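Local coordinates for protein iron-containing superoxide dismutase B2 (Trypanosoma brucei, PDB 3ESF) that probably catalyses the dismutation of superoxide to hydrogen peroxide and molecular oxygen at a bound iron(III) ion, at residues P6-G11 / F78-M83; S54-I59 / Q72-N77; W125-Q130 / F140-A145; P156-D161 / V186-A191. The protein carries 1 engineered substitution. All coordinates share one frame; numbering follows the deposited sequence.

Overall arrangement
Interactions 1 and 2 both use helix 64-81, within the alpha-hairpin domain. Interactions 3 and 4 belong to the C-terminal domain and share its antiparallel sheet, where strands 124-131 and 154-161 are neighbours. Interactions 3 and 4 are buried. Interactions 1 and 2 are only partly so. The chemistry follows the place. Interaction 1 joins a loop to a helix end through indole bonds and ring contacts. Interaction 2 packs two helices through largely apolar side chains. Interaction 3 is backbone pairing with two tryptophans on one face. Interaction 4 is apolar. The 72-77 and 156-161 segments supply H76 and D161 to the same iron ion, which lies between the two domains.

Interaction 1 (P6-G11 / F78-M83); sequences PPLPWG and FYWESM
The carbonyl oxygen of W80 takes two hydrogen bonds. One comes from the indole of W10, with W10 NE1 to W80 O at 3.3 Å. The other comes from the backbone N of M83. The two donors reach the oxygen from opposite faces of its carbonyl plane. W10 NE1 also makes a shorter bond to M83 O, at 2.9 Å, and stands well above the plane of that carbonyl. Both indole bonds are bent, at 138°, as expected for one N-H shared between two acceptors. They tie the N-terminal loop to the C-terminal end of helix 64-81, inside the alpha-hairpin domain of the iron/manganese superoxide dismutase family. The W80 ring is covered on both faces. L8 CD2 makes a CH-pi contact, 3.6 Å from the centroid of the W80 five-membered ring. Y79 CD2 lies over the opposite face, near the rim. The six-membered rings of W10 and W80 are nearly perpendicular, and W10 CH2 comes 3.5 Å from W80 CE3. The W80 ring also meets H28, an iron ligand, edge-to-face, and W80 NE1 hydrogen-bonds to H33 ND1. W80 is thus a second-shell residue of the metal site. Beside it, P9 CD rests 3.6 Å from W80 CB. The E81 chain bends at chi2 (-64°), and this turns its carboxylate back to P9, with E81 OE2 3.5 Å from P9 CG.

Interaction 2 (S54-I59 / Q72-N77); sequences SVEEII and QIFNHN. With FE (Fe (III) ion), chain E.
With chi1 at 167°, V55 turns CG1 away from its own amide N and carries it to the base of F74. The F74 chi1 of 172° swings the ring to where E56 meets its edge. These side chains meet where helix 55-61 crosses helix 64-81, in the alpha-hairpin domain of the iron/manganese superoxide dismutases. The short helical segments approach to 9.9 Å between axes and run at 123° to each other. V55 CG1 lies 3.9 Å from F74 CB. Its other branch reaches I73, with V55 CG2 4.1 Å from I73 CG2. One turn further on, the tip of I59 presses on the base of the phenylalanine, with I59 CD1 3.4 Å from F74 CB. E56 reaches out in an extended chain to the CD1-CE1 edge of the ring. Its carboxylate lies near the ring plane, with E56 OE2 3.4 Å from F74 CE1. No hydrogen bond crosses the contact. The N-terminus of helix 55-61 is closed by a capping box: E57 N bonds to S54 OG at 2.9 Å, and S54 N bonds back to E57 OE1. The far side of helix 64-81 serves the metal. H76 binds the iron(III) ion together with H28, D161, H165 and a water. Q72 NE2 gives that water a weak hydrogen bond. Q72 O accepts from both H76 N and H76 ND1, which reach it from opposite faces. H76 ND1 to Q72 O is 2.6 Å and lies in the imidazole plane, so it fixes the ring rotation while H76 NE2 sits 2.2 Å from the iron.

Interaction 3 (W125-Q130 / F140-A145); sequences WAWLVQ and FQTHDA
The T142 side chain lies against two indoles, W125 and W127, on one face of the sheet. Its OG1 sits between the backbone N and the carbonyl carbon (chi1 60°), which turns the oxygen to the pyrrole edge of W127. W127 NE1 donates to T142 OG1 at 3.0 Å, and that oxygen also bonds to G146 O. The indole bond is nearly straight, at 172°, and lies in the indole plane. T142 OG1 is also 3.3 Å from W125 CB. W125 itself points its N-H along the hairpin to the loop that follows, where W125 NE1 makes a weak bond to D144 O at 2.9 Å. F140 closes the other end of the row. V129 CG2 lies 3.9 Å from F140 CB, and the F140 ring reaches W127 CD1. The frame is an antiparallel beta hairpin. W125 with T142 and W127 with F140 are hydrogen-bonded pairs, each joined by two backbone bonds. W127 N to F140 O, at 2.8 Å, is the shortest of the four. A126 and Q141 form the non-hydrogen-bonded pair between them, and Q141 CA comes 3.4 Å from W125 O. The indole of W125 meets the iron ligand H76 edge-to-face and also touches D161, so the hairpin supplies part of the metal's second shell. H143 and D144 exchange hydrogen bonds with D144 and H143 of the second subunit, while strand 154-161 flanks strand 124-131 on its other edge, N75 of helix 64-81 packs on the two tryptophans, and helix 106-119 covers A126 on the reverse face.

Interaction 4 (P156-D161 / V186-A191); sequences PILTCD and VNWDHA. Engineered in segment 156-161: T159 (natural residue Ala). With FE (Fe (III) ion), chain E.
L158 leaves its strand with CG anti to the carbonyl carbon (chi1 -76°), and CB makes no close contact with segment 186-191. CG is the first atom to touch, with L158 CG 3.7 Å from A191 CB. From there the branches part. CD1 enters a corner between two side chains: L158 CD1 is 3.5 Å from V186 CG2 and equally 3.5 Å from W188 CZ3. CD2 turns to the backbone, with L158 CD2 3.6 Å from N187 O. That oxygen is engaged within the helix, since it accepts from A191 N. I157 adds a second apolar touch, with I157 CG2 3.7 Å from A191 CB. I157 and L158 form a classic beta bulge opposite L128, consistent with two successive residues both touching the helix segment. N187 is the N-cap of helix 188-196. Its OD1 takes weak bonds from D189 N and H190 N, while its ND2 bonds to E81 O. At the far end of the strand, D161 OD2 binds the iron(III) ion at 2.0 Å, and D161 OD1 receives a weak bond from the metal-bound water. T159 is an engineered residue and points away from the helix; its OG1 bonds to A126 O. Strand 154-161 thus runs between strand 124-131, which it pairs with, and helix 188-196, which packs on its bulge; F78 of helix 64-81 meets H190 edge-to-face.

Interaction 1 (P6-G11 / F78-M83)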
# COMPACT_ATOMS: atom_id res chain seq x y z
N PRO A 6 -2.18 16.58 -16.88
CA PRO A 6 -3.27 16.68 -17.85
C PRO A 6 -4.60 16.30 -17.19
O PRO A 6 -4.61 15.50 -16.22
CB PRO A 6 -2.91 15.64 -18.94
CG PRO A 6 -1.52 15.17 -18.65
CD PRO A 6 -1.22 15.50 -17.19
N PRO A 7 -5.72 16.83 -17.71
CA PRO A 7 -7.01 16.41 -17.18
C PRO A 7 -7.20 14.92 -17.46
O PRO A 7 -6.45 14.33 -18.27
CB PRO A 7 -8.01 17.27 -17.99
CG PRO A 7 -7.28 17.64 -19.25
CD PRO A 7 -5.85 17.80 -18.81
N LEU A 8 -8.15 14.29 -16.77
CA LEU A 8 -8.55 12.92 -17.09
C LEU A 8 -8.91 12.86 -18.58
O LEU A 8 -9.54 13.78 -19.09
CB LEU A 8 -9.74 12.50 -16.23
CG LEU A 8 -9.47 12.31 -14.73
CD1 LEU A 8 -10.76 12.43 -13.95
CD2 LEU A 8 -8.82 10.95 -14.46
N PRO A 9 -8.46 11.81 -19.29
CA PRO A 9 -8.73 11.75 -20.74
C PRO A 9 -10.23 11.68 -21.07
O PRO A 9 -10.65 12.18 -22.10
CB PRO A 9 -7.98 10.49 -21.19
CG PRO A 9 -6.94 10.23 -20.05
CD PRO A 9 -7.67 10.66 -18.82
N TRP A 10 -11.03 11.12 -20.15
CA TRP A 10 -12.43 10.80 -20.42
C TRP A 10 -13.41 11.29 -19.36
O TRP A 10 -14.56 10.83 -19.33
CB TRP A 10 -12.57 9.28 -20.59
CG TRP A 10 -11.49 8.51 -19.92
CD1 TRP A 10 -10.46 7.84 -20.53
CD2 TRP A 10 -11.29 8.35 -18.51
NE1 TRP A 10 -9.65 7.27 -19.59
CE2 TRP A 10 -10.12 7.56 -18.34
CE3 TRP A 10 -11.97 8.80 -17.36
CZ2 TRP A 10 -9.63 7.20 -17.08
CZ3 TRP A 10 -11.51 8.43 -16.11
CH2 TRP A 10 -10.33 7.64 -15.97
N GLY A 11 -12.96 12.18 -18.48
CA GLY A 11 -13.85 12.83 -17.49
C GLY A 11 -13.99 12.02 -16.21
O GLY A 11 -13.71 10.84 -16.20
N PHE A 78 0.06 7.87 -16.90
CA PHE A 78 0.13 6.71 -17.79
C PHE A 78 -1.04 5.75 -17.53
O PHE A 78 -1.63 5.19 -18.46
CB PHE A 78 1.49 6.01 -17.60
CG PHE A 78 1.92 5.23 -18.80
CD1 PHE A 78 2.43 5.88 -19.92
CD2 PHE A 78 1.79 3.85 -18.83
CE1 PHE A 78 2.83 5.15 -21.05
CE2 PHE A 78 2.19 3.12 -19.95
CZ PHE A 78 2.71 3.77 -21.05
N TYR A 79 -1.36 5.56 -16.25
CA TYR A 79 -2.54 4.78 -15.82
C TYR A 79 -3.88 5.24 -16.42
O TYR A 79 -4.63 4.42 -16.93
CB TYR A 79 -2.62 4.85 -14.29
CG TYR A 79 -3.82 4.18 -13.65
CD1 TYR A 79 -4.11 2.83 -13.89
CD2 TYR A 79 -4.66 4.91 -12.78
CE1 TYR A 79 -5.19 2.20 -13.26
CE2 TYR A 79 -5.74 4.32 -12.17
CZ TYR A 79 -6.00 2.96 -12.39
OH TYR A 79 -7.08 2.37 -11.76
N TRP A 80 -4.20 6.53 -16.32
CA TRP A 80 -5.45 7.05 -16.90
C TRP A 80 -5.48 6.84 -18.40
O TRP A 80 -6.53 6.48 -18.94
CB TRP A 80 -5.70 8.55 -16.59
CG TRP A 80 -5.71 8.91 -15.14
CD1 TRP A 80 -4.95 9.88 -14.54
CD2 TRP A 80 -6.50 8.32 -14.10
NE1 TRP A 80 -5.21 9.91 -13.20
CE2 TRP A 80 -6.15 8.97 -12.89
CE3 TRP A 80 -7.47 7.29 -14.06
CZ2 TRP A 80 -6.74 8.65 -11.66
CZ3 TRP A 80 -8.06 6.97 -12.84
CH2 TRP A 80 -7.69 7.65 -11.65
N GLU A 81 -4.36 7.05 -19.08
CA GLU A 81 -4.26 6.80 -20.52
C GLU A 81 -4.35 5.32 -20.91
O GLU A 81 -4.74 4.99 -22.02
CB GLU A 81 -2.98 7.43 -21.10
CG GLU A 81 -3.04 8.96 -21.20
CD GLU A 81 -4.11 9.46 -22.17
OE1 GLU A 81 -4.75 8.64 -22.87
OE2 GLU A 81 -4.32 10.70 -22.25
N SER A 82 -4.02 4.44 -19.96
CA SER A 82 -4.08 2.98 -20.13
C SER A 82 -5.51 2.44 -20.04
O SER A 82 -5.74 1.22 -20.19
CB SER A 82 -3.19 2.29 -19.08
OG SER A 82 -1.81 2.59 -19.27
N MET A 83 -6.47 3.34 -19.82
CA MET A 83 -7.88 2.98 -19.71
C MET A 83 -8.74 3.87 -20.59
O MET A 83 -8.34 5.00 -20.92
CB MET A 83 -8.34 3.03 -18.26
CG MET A 83 -7.46 2.22 -17.29
SD MET A 83 -8.13 2.21 -15.62
CE MET A 83 -8.05 3.97 -15.17

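Interaction 2 (S54-I59 / Q72-N77)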
# COMPACT_ATOMS: atom_id res chain seq x y z
N SER A 54 11.71 18.51 -16.10
CA SER A 54 10.52 17.73 -16.41
C SER A 54 10.32 16.61 -15.38
O SER A 54 11.28 16.19 -14.71
CB SER A 54 10.60 17.14 -17.81
OG SER A 54 11.47 16.04 -17.84
N VAL A 55 9.09 16.12 -15.25
CA VAL A 55 8.78 14.94 -14.44
C VAL A 55 9.67 13.73 -14.84
O VAL A 55 10.21 13.04 -13.98
CB VAL A 55 7.24 14.65 -14.50
CG1 VAL A 55 6.87 13.28 -13.95
CG2 VAL A 55 6.44 15.78 -13.75
N GLU A 56 9.86 13.51 -16.15
CA GLU A 56 10.72 12.42 -16.63
C GLU A 56 12.19 12.59 -16.26
O GLU A 56 12.84 11.63 -15.86
CB GLU A 56 10.55 12.21 -18.13
CG GLU A 56 9.18 11.64 -18.46
CD GLU A 56 9.02 11.22 -19.90
OE1 GLU A 56 10.04 11.07 -20.62
OE2 GLU A 56 7.85 11.06 -20.32
N GLU A 57 12.69 13.82 -16.40
CA GLU A 57 14.05 14.19 -15.97
C GLU A 57 14.22 13.90 -14.46
O GLU A 57 15.23 13.33 -14.05
CB GLU A 57 14.38 15.66 -16.33
CG GLU A 57 14.58 15.92 -17.87
CD GLU A 57 14.40 17.39 -18.35
OE1 GLU A 57 14.25 18.33 -17.54
OE2 GLU A 57 14.39 17.60 -19.58
N ILE A 58 13.22 14.26 -13.66
CA ILE A 58 13.25 13.97 -12.20
C ILE A 58 13.34 12.46 -11.91
O ILE A 58 14.20 12.00 -11.16
CB ILE A 58 12.06 14.61 -11.43
CG1 ILE A 58 12.14 16.14 -11.45
CG2 ILE A 58 12.04 14.12 -9.97
CD1 ILE A 58 10.83 16.83 -11.18
N ILE A 59 12.45 11.69 -12.53
CA ILE A 59 12.43 10.22 -12.42
C ILE A 59 13.79 9.61 -12.73
O ILE A 59 14.24 8.70 -12.03
CB ILE A 59 11.33 9.61 -13.34
CG1 ILE A 59 9.96 10.04 -12.83
CG2 ILE A 59 11.48 8.07 -13.43
CD1 ILE A 59 8.82 9.80 -13.82
N GLN A 72 5.22 8.96 -9.20
CA GLN A 72 3.77 8.80 -9.06
C GLN A 72 2.98 9.68 -10.01
O GLN A 72 1.93 9.26 -10.48
CB GLN A 72 3.32 9.05 -7.62
CG GLN A 72 3.75 7.96 -6.66
CD GLN A 72 3.02 6.65 -6.88
OE1 GLN A 72 3.45 5.82 -7.67
NE2 GLN A 72 1.91 6.46 -6.17
N ILE A 73 3.46 10.89 -10.27
CA ILE A 73 2.82 11.74 -11.27
C ILE A 73 2.79 11.09 -12.67
O ILE A 73 1.75 11.02 -13.33
CB ILE A 73 3.44 13.18 -11.28
CG1 ILE A 73 3.11 13.88 -9.94
CG2 ILE A 73 2.93 14.01 -12.49
CD1 ILE A 73 4.02 15.05 -9.62
N PHE A 74 3.95 10.63 -13.13
CA PHE A 74 4.04 9.97 -14.43
C PHE A 74 3.23 8.66 -14.45
O PHE A 74 2.51 8.41 -15.42
CB PHE A 74 5.51 9.72 -14.75
CG PHE A 74 5.73 8.90 -15.95
CD1 PHE A 74 6.11 9.50 -17.15
CD2 PHE A 74 5.54 7.51 -15.91
CE1 PHE A 74 6.31 8.73 -18.30
CE2 PHE A 74 5.72 6.74 -17.06
CZ PHE A 74 6.13 7.34 -18.25
N ASN A 75 3.33 7.86 -13.38
CA ASN A 75 2.64 6.57 -13.30
C ASN A 75 1.12 6.76 -13.41
O ASN A 75 0.48 6.01 -14.10
CB ASN A 75 2.96 5.81 -11.99
CG ASN A 75 4.39 5.30 -11.94
OD1 ASN A 75 5.12 5.28 -12.95
ND2 ASN A 75 4.80 4.88 -10.77
N HIS A 76 0.57 7.74 -12.70
CA HIS A 76 -0.87 8.02 -12.75
C HIS A 76 -1.32 8.57 -14.08
O HIS A 76 -2.39 8.23 -14.56
CB HIS A 76 -1.27 8.98 -11.63
CG HIS A 76 -1.31 8.32 -10.29
ND1 HIS A 76 -0.18 8.09 -9.54
CD2 HIS A 76 -2.34 7.75 -9.61
CE1 HIS A 76 -0.51 7.43 -8.45
NE2 HIS A 76 -1.81 7.19 -8.48
N ASN A 77 -0.51 9.46 -14.67
CA ASN A 77 -0.80 9.94 -16.02
C ASN A 77 -0.92 8.76 -16.98
O ASN A 77 -1.88 8.66 -17.77
CB ASN A 77 0.31 10.90 -16.53
CG ASN A 77 0.28 12.28 -15.85
OD1 ASN A 77 -0.70 12.65 -15.19
ND2 ASN A 77 1.34 13.06 -16.06
FE FE E . -2.87 5.67 -7.38
O HOH W 1 -0.96 4.88 -6.82

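Interaction 3 (W125-Q130 / F140-A145)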
# COMPACT_ATOMS: atom_id res chain seq x y z
N TRP A 125 2.45 -1.41 -8.94
CA TRP A 125 2.01 -1.16 -10.31
C TRP A 125 2.33 -2.39 -11.15
O TRP A 125 3.44 -2.93 -11.04
CB TRP A 125 2.78 0.03 -10.92
CG TRP A 125 2.59 1.31 -10.20
CD1 TRP A 125 3.29 1.74 -9.09
CD2 TRP A 125 1.67 2.33 -10.52
NE1 TRP A 125 2.82 2.95 -8.69
CE2 TRP A 125 1.82 3.35 -9.55
CE3 TRP A 125 0.70 2.49 -11.53
CZ2 TRP A 125 1.06 4.52 -9.56
CZ3 TRP A 125 -0.08 3.66 -11.52
CH2 TRP A 125 0.11 4.64 -10.54
N ALA A 126 1.39 -2.82 -11.98
CA ALA A 126 1.65 -3.87 -12.97
C ALA A 126 1.79 -3.22 -14.32
O ALA A 126 0.97 -2.37 -14.69
CB ALA A 126 0.57 -4.93 -12.98
N TRP A 127 2.85 -3.59 -15.04
CA TRP A 127 3.13 -2.99 -16.33
C TRP A 127 3.21 -4.02 -17.45
O TRP A 127 3.61 -5.16 -17.24
CB TRP A 127 4.47 -2.25 -16.33
CG TRP A 127 4.64 -1.16 -15.32
CD1 TRP A 127 5.03 -1.31 -14.00
CD2 TRP A 127 4.48 0.25 -15.52
NE1 TRP A 127 5.12 -0.11 -13.40
CE2 TRP A 127 4.77 0.88 -14.28
CE3 TRP A 127 4.15 1.05 -16.63
CZ2 TRP A 127 4.72 2.25 -14.11
CZ3 TRP A 127 4.08 2.44 -16.46
CH2 TRP A 127 4.37 3.03 -15.21
N LEU A 128 2.85 -3.57 -18.65
CA LEU A 128 3.37 -4.16 -19.86
C LEU A 128 4.47 -3.19 -20.31
O LEU A 128 4.22 -1.99 -20.38
CB LEU A 128 2.24 -4.31 -20.92
CG LEU A 128 2.59 -4.82 -22.34
CD1 LEU A 128 3.34 -6.17 -22.31
CD2 LEU A 128 1.33 -4.95 -23.19
N VAL A 129 5.67 -3.70 -20.57
CA VAL A 129 6.77 -2.89 -21.07
C VAL A 129 7.43 -3.57 -22.25
O VAL A 129 7.29 -4.78 -22.45
CB VAL A 129 7.89 -2.57 -19.99
CG1 VAL A 129 7.33 -1.88 -18.75
CG2 VAL A 129 8.71 -3.83 -19.64
N GLN A 130 8.14 -2.78 -23.04
CA GLN A 130 8.96 -3.32 -24.11
C GLN A 130 10.43 -3.09 -23.77
O GLN A 130 10.82 -1.97 -23.40
CB GLN A 130 8.62 -2.67 -25.44
CG GLN A 130 9.36 -3.32 -26.64
CD GLN A 130 9.17 -2.56 -27.94
OE1 GLN A 130 8.90 -1.36 -27.93
NE2 GLN A 130 9.35 -3.25 -29.06
N PHE A 140 5.96 -6.59 -16.07
CA PHE A 140 6.98 -6.02 -15.22
C PHE A 140 6.27 -5.33 -14.07
O PHE A 140 5.30 -4.60 -14.28
CB PHE A 140 7.81 -5.02 -16.04
CG PHE A 140 8.90 -4.33 -15.29
CD1 PHE A 140 10.10 -4.97 -15.03
CD2 PHE A 140 8.74 -3.00 -14.86
CE1 PHE A 140 11.12 -4.32 -14.35
CE2 PHE A 140 9.76 -2.35 -14.18
CZ PHE A 140 10.94 -2.99 -13.92
N GLN A 141 6.69 -5.61 -12.84
CA GLN A 141 6.07 -4.94 -11.69
C GLN A 141 7.00 -3.85 -11.13
O GLN A 141 8.22 -3.97 -11.15
CB GLN A 141 5.77 -5.96 -10.58
CG GLN A 141 4.77 -7.01 -10.99
CD GLN A 141 4.64 -8.13 -9.99
OE1 GLN A 141 4.34 -7.91 -8.81
NE2 GLN A 141 4.86 -9.34 -10.45
N THR A 142 6.41 -2.78 -10.60
CA THR A 142 7.14 -1.90 -9.71
C THR A 142 6.40 -1.80 -8.37
O THR A 142 5.18 -1.97 -8.31
CB THR A 142 7.36 -0.51 -10.31
OG1 THR A 142 6.10 0.11 -10.59
CG2 THR A 142 8.19 -0.60 -11.60
N HIS A 143 7.15 -1.50 -7.32
CA HIS A 143 6.63 -1.44 -5.97
C HIS A 143 6.63 0.03 -5.55
O HIS A 143 7.55 0.80 -5.94
CB HIS A 143 7.52 -2.26 -5.05
CG HIS A 143 6.95 -2.50 -3.69
ND1 HIS A 143 5.70 -3.04 -3.49
CD2 HIS A 143 7.48 -2.33 -2.45
CE1 HIS A 143 5.47 -3.17 -2.19
NE2 HIS A 143 6.54 -2.75 -1.54
N ASP A 144 5.63 0.41 -4.77
CA ASP A 144 5.47 1.82 -4.31
C ASP A 144 5.44 2.81 -5.48
O ASP A 144 4.49 2.78 -6.28
CB ASP A 144 6.53 2.16 -3.26
CG ASP A 144 6.47 1.24 -2.08
OD1 ASP A 144 5.33 0.96 -1.63
OD2 ASP A 144 7.55 0.79 -1.61
N ALA A 145 6.45 3.67 -5.62
CA ALA A 145 6.46 4.63 -6.74
C ALA A 145 7.45 4.26 -7.83
O ALA A 145 7.75 5.09 -8.70
CB ALA A 145 6.72 6.04 -6.25

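Interaction 4 (P156-D161 / V186-A191)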
# COMPACT_ATOMS: atom_id res chain seq x y z
N PRO A 156 7.44 1.84 -21.25
CA PRO A 156 6.14 1.41 -20.78
C PRO A 156 5.10 1.46 -21.91
O PRO A 156 5.16 2.33 -22.78
CB PRO A 156 5.81 2.41 -19.66
CG PRO A 156 6.58 3.61 -19.99
CD PRO A 156 7.83 3.15 -20.68
N ILE A 157 4.19 0.49 -21.87
CA ILE A 157 3.14 0.32 -22.87
C ILE A 157 1.80 0.51 -22.16
O ILE A 157 0.95 1.28 -22.61
CB ILE A 157 3.21 -1.09 -23.54
CG1 ILE A 157 4.56 -1.33 -24.26
CG2 ILE A 157 1.99 -1.36 -24.43
CD1 ILE A 157 4.98 -0.25 -25.30
N LEU A 158 1.61 -0.19 -21.05
CA LEU A 158 0.37 -0.09 -20.26
C LEU A 158 0.69 -0.19 -18.78
O LEU A 158 1.67 -0.82 -18.40
CB LEU A 158 -0.61 -1.22 -20.60
CG LEU A 158 -1.48 -1.30 -21.86
CD1 LEU A 158 -2.03 -2.69 -21.99
CD2 LEU A 158 -2.61 -0.25 -21.88
N THR A 159 -0.15 0.40 -17.94
CA THR A 159 -0.06 0.13 -16.49
C THR A 159 -1.43 0.03 -15.81
O THR A 159 -2.40 0.67 -16.22
CB THR A 159 0.88 1.16 -15.74
OG1 THR A 159 1.30 0.63 -14.47
CG2 THR A 159 0.19 2.50 -15.56
N CYS A 160 -1.49 -0.83 -14.80
CA CYS A 160 -2.60 -0.86 -13.86
C CYS A 160 -2.10 -0.56 -12.43
O CYS A 160 -1.24 -1.30 -11.90
CB CYS A 160 -3.27 -2.25 -13.92
SG CYS A 160 -4.63 -2.46 -12.74
N ASP A 161 -2.63 0.51 -11.82
CA ASP A 161 -2.35 0.90 -10.43
C ASP A 161 -2.96 -0.15 -9.53
O ASP A 161 -4.15 -0.44 -9.67
CB ASP A 161 -3.01 2.28 -10.13
CG ASP A 161 -2.53 2.91 -8.84
OD1 ASP A 161 -1.68 2.33 -8.15
OD2 ASP A 161 -2.97 4.07 -8.52
N VAL A 186 -9.09 -1.59 -20.51
CA VAL A 186 -7.73 -1.48 -21.06
C VAL A 186 -7.75 -0.81 -22.46
O VAL A 186 -8.49 -1.22 -23.36
CB VAL A 186 -6.97 -2.85 -21.04
CG1 VAL A 186 -7.69 -3.90 -21.91
CG2 VAL A 186 -5.52 -2.67 -21.47
N ASN A 187 -6.93 0.22 -22.61
CA ASN A 187 -6.90 1.06 -23.81
C ASN A 187 -5.80 0.60 -24.78
O ASN A 187 -4.64 0.99 -24.63
CB ASN A 187 -6.71 2.53 -23.39
CG ASN A 187 -6.85 3.51 -24.55
OD1 ASN A 187 -7.13 3.11 -25.66
ND2 ASN A 187 -6.64 4.79 -24.28
N TRP A 188 -6.19 -0.21 -25.77
CA TRP A 188 -5.26 -0.73 -26.79
C TRP A 188 -4.80 0.33 -27.81
O TRP A 188 -3.74 0.16 -28.43
CB TRP A 188 -5.84 -1.96 -27.51
CG TRP A 188 -6.15 -3.10 -26.56
CD1 TRP A 188 -7.37 -3.63 -26.30
CD2 TRP A 188 -5.21 -3.82 -25.73
NE1 TRP A 188 -7.26 -4.64 -25.36
CE2 TRP A 188 -5.94 -4.78 -25.01
CE3 TRP A 188 -3.83 -3.74 -25.53
CZ2 TRP A 188 -5.34 -5.66 -24.10
CZ3 TRP A 188 -3.23 -4.63 -24.63
CH2 TRP A 188 -3.98 -5.56 -23.93
N ASP A 189 -5.59 1.39 -28.00
CA ASP A 189 -5.19 2.55 -28.82
C ASP A 189 -3.92 3.20 -28.26
O ASP A 189 -2.96 3.42 -29.00
CB ASP A 189 -6.31 3.62 -28.92
CG ASP A 189 -7.65 3.06 -29.40
OD1 ASP A 189 -7.77 1.82 -29.61
OD2 ASP A 189 -8.59 3.89 -29.60
N HIS A 190 -3.94 3.49 -26.96
CA HIS A 190 -2.79 4.04 -26.23
C HIS A 190 -1.61 3.08 -26.22
O HIS A 190 -0.48 3.49 -26.47
CB HIS A 190 -3.20 4.39 -24.79
CG HIS A 190 -2.05 4.82 -23.93
ND1 HIS A 190 -1.46 4.00 -22.99
CD2 HIS A 190 -1.36 5.99 -23.89
CE1 HIS A 190 -0.47 4.65 -22.40
NE2 HIS A 190 -0.39 5.86 -22.93
N ALA A 191 -1.88 1.81 -25.94
CA ALA A 191 -0.84 0.78 -25.91
C ALA A 191 -0.13 0.64 -27.27
O ALA A 191 1.10 0.59 -27.33
CB ALA A 191 -1.44 -0.55 -25.46
FE FE E . -2.87 5.67 -7.38
O HOH W 1 -0.96 4.88 -6.82